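PDB 2H6L: PPC domain-containing protein from Archaeoglobus fulgidus, which is of unknown function but binds zinc and belongs to the plant and prokaryote conserved (PPC) domain family. Local coordinates for residues Y61-L75 / V92-F106. Numbering follows the deposited sequence.
Sequences YVKKELMEPLEILSL and VLLGKDGEVYGGHLF. With ZN (zinc ion), chain D; ACY (acetic acid), chain E.
Leu66 lays its CD2 methyl over the centre of one Tyr101 face, 3.7 Å from the ring centroid in a CH-pi contact, while Lys64 CE and Leu70 CD2 approach obliquely. Phe106 turns its edge to the face of Tyr61, planes at 89°, with Phe106 CZ 3.8 Å from Tyr61 CG. Lys63 lays its ammonium over a Phe106 face, a cation-pi contact reached through the bend at chi3 (61°); on the opposite face His104 CD2 lies 3.7 Å above the plane, toward the rim. Tyr61 covers a His104 face and bonds weakly through OH to the acetate O. Tyr101 OH donates to Glu99 OE2 (2.8 Å). Were Tyr101 an alanine, Leu66 CD2 would probably lose its aromatic floor and Glu99 OE2 its hydroxyl donor. Glu68 OE1 and Glu99 OE2 lie close without bonding; the Tyr101 hydroxyl and the salt bridge of Lys96 NZ with Glu68 OE2 probably ease the repulsion, and Lys96 NZ also donates to Pro69 O. Strands 70-75 and 92-96 pair antiparallel, with a classic beta bulge where Leu73 N and Ser74 N both donate to Leu93 O. Gly95, phi 151°, suits a backbone that would jam a CB. His104 ND1 binds zinc at 2.1 Å, and His89 and His91 complete the protein's ligands. The zinc bond and aromatic neighbours probably help fix the imidazole, and the acetate, probably from the crystallisation liquor, shows that zinc can accept an oxygen ligand beside Tyr61.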
loop_
_atom_site.group_PDB
_atom_site.type_symbol
_atom_site.label_atom_id
_atom_site.label_comp_id
_atom_site.label_asym_id
_atom_site.label_seq_id
_atom_site.Cartn_x
_atom_site.Cartn_y
_atom_site.Cartn_z
ATOM N N TYR A 61 -20.994 10.797 3.122
ATOM C CA TYR A 61 -19.631 11.273 2.951
ATOM C C TYR A 61 -19.525 12.772 3.203
ATOM O O TYR A 61 -20.503 13.514 3.064
ATOM C CB TYR A 61 -19.132 10.936 1.546
ATOM C CG TYR A 61 -18.664 9.504 1.385
ATOM C CD1 TYR A 61 -17.463 9.075 1.954
ATOM C CD2 TYR A 61 -19.412 8.580 0.657
ATOM C CE1 TYR A 61 -17.017 7.759 1.799
ATOM C CE2 TYR A 61 -18.974 7.262 0.498
ATOM C CZ TYR A 61 -17.775 6.860 1.071
ATOM O OH TYR A 61 -17.327 5.569 0.918
ATOM N N VAL A 62 -18.331 13.194 3.607
ATOM C CA VAL A 62 -18.022 14.590 3.874
ATOM C C VAL A 62 -16.735 14.817 3.097
ATOM O O VAL A 62 -15.684 14.313 3.479
ATOM C CB VAL A 62 -17.765 14.826 5.371
ATOM C CG1 VAL A 62 -17.400 16.273 5.615
ATOM C CG2 VAL A 62 -19.006 14.448 6.177
ATOM N N LYS A 63 -16.816 15.565 2.004
ATOM C CA LYS A 63 -15.644 15.788 1.175
ATOM C C LYS A 63 -14.825 17.032 1.464
ATOM O O LYS A 63 -15.299 18.000 2.063
ATOM C CB LYS A 63 -16.039 15.762 -0.306
ATOM C CG LYS A 63 -17.138 16.735 -0.697
ATOM C CD LYS A 63 -17.459 16.641 -2.187
ATOM C CE LYS A 63 -17.941 15.250 -2.574
ATOM N NZ LYS A 63 -18.178 15.120 -4.043
ATOM N N LYS A 64 -13.567 16.972 1.041
ATOM C CA LYS A 64 -12.630 18.065 1.216
ATOM C C LYS A 64 -11.969 18.335 -0.130
ATOM O O LYS A 64 -11.543 17.407 -0.823
ATOM C CB LYS A 64 -11.565 17.702 2.257
ATOM C CG LYS A 64 -10.580 18.827 2.530
ATOM C CD LYS A 64 -9.556 18.453 3.588
ATOM C CE LYS A 64 -8.669 19.642 3.903
ATOM N NZ LYS A 64 -9.499 20.846 4.194
ATOM N N GLU A 65 -11.910 19.605 -0.504
ATOM C CA GLU A 65 -11.299 19.996 -1.764
ATOM C C GLU A 65 -9.892 20.457 -1.492
ATOM O O GLU A 65 -9.635 21.133 -0.500
ATOM C CB GLU A 65 -12.086 21.131 -2.417
ATOM C CG GLU A 65 -13.365 20.684 -3.096
ATOM C CD GLU A 65 -14.174 21.853 -3.617
ATOM O OE1 GLU A 65 -14.927 22.459 -2.823
ATOM O OE2 GLU A 65 -14.044 22.174 -4.820
ATOM N N LEU A 66 -8.983 20.071 -2.374
ATOM C CA LEU A 66 -7.583 20.444 -2.259
ATOM C C LEU A 66 -7.136 20.950 -3.618
ATOM O O LEU A 66 -6.975 20.166 -4.549
ATOM C CB LEU A 66 -6.744 19.231 -1.867
ATOM C CG LEU A 66 -6.983 18.654 -0.471
ATOM C CD1 LEU A 66 -6.374 17.268 -0.399
ATOM C CD2 LEU A 66 -6.381 19.579 0.590
HETATM N N MSE A 67 -6.955 22.259 -3.732
HETATM C CA MSE A 67 -6.526 22.854 -4.986
HETATM C C MSE A 67 -5.075 23.313 -4.899
HETATM O O MSE A 67 -4.743 24.475 -5.152
HETATM C CB MSE A 67 -7.453 24.014 -5.365
HETATM C CG MSE A 67 -8.866 23.559 -5.743
HETATM SE SE MSE A 67 -10.109 24.995 -6.170
HETATM C CE MSE A 67 -9.508 25.406 -7.963
ATOM N N GLU A 68 -4.218 22.375 -4.516
ATOM C CA GLU A 68 -2.789 22.613 -4.401
ATOM C C GLU A 68 -2.089 21.330 -4.801
ATOM O O GLU A 68 -2.559 20.234 -4.490
ATOM C CB GLU A 68 -2.384 22.966 -2.961
ATOM C CG GLU A 68 -0.859 22.928 -2.743
ATOM C CD GLU A 68 -0.436 23.131 -1.300
ATOM O OE1 GLU A 68 -1.030 22.486 -0.407
ATOM O OE2 GLU A 68 0.505 23.921 -1.059
ATOM N N PRO A 69 -0.964 21.446 -5.514
ATOM C CA PRO A 69 -0.212 20.265 -5.939
ATOM C C PRO A 69 0.131 19.439 -4.705
ATOM O O PRO A 69 0.536 19.992 -3.686
ATOM C CB PRO A 69 1.026 20.871 -6.586
ATOM C CG PRO A 69 0.486 22.127 -7.195
ATOM C CD PRO A 69 -0.387 22.674 -6.087
ATOM N N LEU A 70 -0.035 18.124 -4.797
ATOM C CA LEU A 70 0.259 17.241 -3.671
ATOM C C LEU A 70 0.900 15.950 -4.154
ATOM O O LEU A 70 0.659 15.511 -5.275
ATOM C CB LEU A 70 -1.035 16.908 -2.917
ATOM C CG LEU A 70 -1.396 17.598 -1.592
ATOM C CD1 LEU A 70 -0.758 18.958 -1.484
ATOM C CD2 LEU A 70 -2.915 17.702 -1.493
ATOM N N GLU A 71 1.729 15.352 -3.306
ATOM C CA GLU A 71 2.370 14.090 -3.643
ATOM C C GLU A 71 1.390 12.980 -3.294
ATOM O O GLU A 71 0.640 13.097 -2.324
ATOM C CB GLU A 71 3.627 13.873 -2.799
ATOM C CG GLU A 71 4.769 14.839 -3.044
ATOM C CD GLU A 71 5.615 14.422 -4.214
ATOM O OE1 GLU A 71 6.091 13.265 -4.209
ATOM O OE2 GLU A 71 5.808 15.239 -5.137
ATOM N N ILE A 72 1.381 11.915 -4.083
ATOM C CA ILE A 72 0.533 10.780 -3.769
ATOM C C ILE A 72 1.434 9.993 -2.832
ATOM O O ILE A 72 2.341 9.293 -3.272
ATOM C CB ILE A 72 0.227 9.912 -4.994
ATOM C CG1 ILE A 72 -0.529 10.726 -6.048
ATOM C CG2 ILE A 72 -0.614 8.713 -4.572
ATOM C CD1 ILE A 72 -0.786 9.951 -7.327
ATOM N N LEU A 73 1.203 10.141 -1.535
ATOM C CA LEU A 73 2.022 9.460 -0.542
ATOM C C LEU A 73 1.649 7.994 -0.431
ATOM O O LEU A 73 2.476 7.147 -0.067
ATOM C CB LEU A 73 1.867 10.155 0.801
ATOM C CG LEU A 73 2.164 11.652 0.732
ATOM C CD1 LEU A 73 1.975 12.285 2.104
ATOM C CD2 LEU A 73 3.594 11.870 0.235
ATOM N N SER A 74 0.392 7.704 -0.761
ATOM C CA SER A 74 -0.136 6.352 -0.717
ATOM C C SER A 74 -1.487 6.316 -1.425
ATOM O O SER A 74 -2.353 7.152 -1.170
ATOM C CB SER A 74 -0.303 5.889 0.735
ATOM O OG SER A 74 -0.856 4.585 0.787
ATOM N N LEU A 75 -1.640 5.351 -2.323
ATOM C CA LEU A 75 -2.873 5.159 -3.076
ATOM C C LEU A 75 -3.094 3.654 -3.145
ATOM O O LEU A 75 -2.264 2.910 -3.668
ATOM C CB LEU A 75 -2.745 5.750 -4.485
ATOM C CG LEU A 75 -4.061 5.868 -5.270
ATOM C CD1 LEU A 75 -3.930 6.985 -6.288
ATOM C CD2 LEU A 75 -4.417 4.542 -5.939
ATOM N N VAL A 92 -6.576 7.287 -0.285
ATOM C CA VAL A 92 -5.265 7.882 -0.486
ATOM C C VAL A 92 -4.771 8.732 0.655
ATOM O O VAL A 92 -5.513 9.104 1.567
ATOM C CB VAL A 92 -5.231 8.808 -1.729
ATOM C CG1 VAL A 92 -5.486 8.014 -2.992
ATOM C CG2 VAL A 92 -6.260 9.935 -1.562
ATOM N N LEU A 93 -3.483 9.029 0.565
ATOM C CA LEU A 93 -2.781 9.899 1.488
ATOM C C LEU A 93 -2.023 10.819 0.536
ATOM O O LEU A 93 -1.217 10.368 -0.284
ATOM C CB LEU A 93 -1.824 9.096 2.366
ATOM C CG LEU A 93 -2.504 8.550 3.621
ATOM C CD1 LEU A 93 -2.128 7.097 3.846
ATOM C CD2 LEU A 93 -2.107 9.418 4.801
ATOM N N LEU A 94 -2.338 12.103 0.617
ATOM C CA LEU A 94 -1.730 13.122 -0.231
ATOM C C LEU A 94 -1.096 14.172 0.655
ATOM O O LEU A 94 -1.551 14.407 1.773
ATOM C CB LEU A 94 -2.797 13.801 -1.097
ATOM C CG LEU A 94 -3.401 13.147 -2.342
ATOM C CD1 LEU A 94 -3.324 11.644 -2.270
ATOM C CD2 LEU A 94 -4.843 13.624 -2.483
ATOM N N GLY A 95 -0.053 14.818 0.153
ATOM C CA GLY A 95 0.583 15.849 0.942
ATOM C C GLY A 95 2.052 16.020 0.649
ATOM O O GLY A 95 2.570 15.497 -0.335
ATOM N N LYS A 96 2.718 16.763 1.521
ATOM C CA LYS A 96 4.137 17.038 1.387
ATOM C C LYS A 96 4.698 17.240 2.791
ATOM O O LYS A 96 4.124 17.976 3.596
ATOM C CB LYS A 96 4.337 18.293 0.535
ATOM C CG LYS A 96 3.644 19.524 1.095
ATOM C CD LYS A 96 3.533 20.638 0.065
ATOM C CE LYS A 96 2.481 20.314 -0.988
ATOM N NZ LYS A 96 2.213 21.473 -1.888
ATOM N N ASP A 97 5.814 16.574 3.074
ATOM C CA ASP A 97 6.461 16.643 4.380
ATOM C C ASP A 97 5.478 16.367 5.512
ATOM O O ASP A 97 4.932 15.274 5.601
ATOM C CB ASP A 97 7.116 18.006 4.587
ATOM C CG ASP A 97 8.266 18.242 3.636
ATOM O OD1 ASP A 97 8.967 17.262 3.297
ATOM O OD2 ASP A 97 8.473 19.407 3.237
ATOM N N GLY A 98 5.254 17.359 6.369
ATOM C CA GLY A 98 4.340 17.186 7.482
ATOM C C GLY A 98 2.902 17.571 7.180
ATOM O O GLY A 98 2.033 17.456 8.047
ATOM N N GLU A 99 2.651 18.042 5.960
ATOM C CA GLU A 99 1.304 18.428 5.546
ATOM C C GLU A 99 0.676 17.211 4.887
ATOM O O GLU A 99 0.912 16.942 3.709
ATOM C CB GLU A 99 1.359 19.582 4.543
ATOM C CG GLU A 99 0.005 20.228 4.244
ATOM C CD GLU A 99 0.066 21.202 3.076
ATOM O OE1 GLU A 99 1.134 21.808 2.860
ATOM O OE2 GLU A 99 -0.954 21.371 2.376
ATOM N N VAL A 100 -0.121 16.468 5.647
ATOM C CA VAL A 100 -0.741 15.267 5.110
ATOM C C VAL A 100 -2.257 15.245 5.237
ATOM O O VAL A 100 -2.813 15.617 6.266
ATOM C CB VAL A 100 -0.175 14.006 5.794
ATOM C CG1 VAL A 100 -0.787 12.762 5.176
ATOM C CG2 VAL A 100 1.345 13.984 5.662
ATOM N N TYR A 101 -2.909 14.792 4.170
ATOM C CA TYR A 101 -4.365 14.687 4.112
ATOM C C TYR A 101 -4.645 13.252 3.701
ATOM O O TYR A 101 -3.809 12.622 3.057
ATOM C CB TYR A 101 -4.928 15.617 3.039
ATOM C CG TYR A 101 -4.527 17.063 3.185
ATOM C CD1 TYR A 101 -5.147 17.893 4.116
ATOM C CD2 TYR A 101 -3.537 17.611 2.372
ATOM C CE1 TYR A 101 -4.792 19.239 4.231
ATOM C CE2 TYR A 101 -3.177 18.949 2.477
ATOM C CZ TYR A 101 -3.807 19.758 3.401
ATOM O OH TYR A 101 -3.473 21.082 3.475
ATOM N N GLY A 102 -5.808 12.726 4.069
ATOM C CA GLY A 102 -6.122 11.360 3.694
ATOM C C GLY A 102 -7.607 11.072 3.682
ATOM O O GLY A 102 -8.381 11.754 4.356
ATOM N N GLY A 103 -8.010 10.066 2.913
ATOM C CA GLY A 103 -9.414 9.709 2.864
ATOM C C GLY A 103 -9.848 8.931 1.646
ATOM O O GLY A 103 -9.029 8.391 0.897
ATOM N N HIS A 104 -11.163 8.868 1.472
ATOM C CA HIS A 104 -11.782 8.201 0.341
ATOM C C HIS A 104 -11.497 9.134 -0.842
ATOM O O HIS A 104 -11.684 10.346 -0.738
ATOM C CB HIS A 104 -13.293 8.091 0.588
ATOM C CG HIS A 104 -14.038 7.369 -0.488
ATOM N ND1 HIS A 104 -14.363 6.033 -0.405
ATOM C CD2 HIS A 104 -14.509 7.796 -1.686
ATOM C CE1 HIS A 104 -14.998 5.665 -1.505
ATOM N NE2 HIS A 104 -15.098 6.718 -2.297
ATOM N N LEU A 105 -11.035 8.578 -1.955
ATOM C CA LEU A 105 -10.718 9.388 -3.125
ATOM C C LEU A 105 -11.904 9.520 -4.073
ATOM O O LEU A 105 -12.502 8.522 -4.468
ATOM C CB LEU A 105 -9.534 8.775 -3.876
ATOM C CG LEU A 105 -9.118 9.468 -5.171
ATOM C CD1 LEU A 105 -8.580 10.858 -4.852
ATOM C CD2 LEU A 105 -8.056 8.627 -5.875
ATOM N N PHE A 106 -12.233 10.754 -4.442
ATOM C CA PHE A 106 -13.340 11.004 -5.362
ATOM C C PHE A 106 -12.796 11.389 -6.724
ATOM O O PHE A 106 -13.250 10.877 -7.750
ATOM C CB PHE A 106 -14.243 12.117 -4.827
ATOM C CG PHE A 106 -15.077 11.700 -3.649
ATOM C CD1 PHE A 106 -16.163 10.849 -3.818
ATOM C CD2 PHE A 106 -14.770 12.142 -2.370
ATOM C CE1 PHE A 106 -16.931 10.446 -2.731
ATOM C CE2 PHE A 106 -15.533 11.742 -1.275
ATOM C CZ PHE A 106 -16.613 10.895 -1.456
HETATM ZN ZN ZN D . -13.903 4.406 0.922
HETATM C C ACY E . -15.385 4.395 3.351
HETATM O O ACY E . -14.801 5.317 2.830
HETATM O OXT ACY E . -16.401 4.630 4.203
HETATM C CH3 ACY E . -14.969 2.986 3.047
#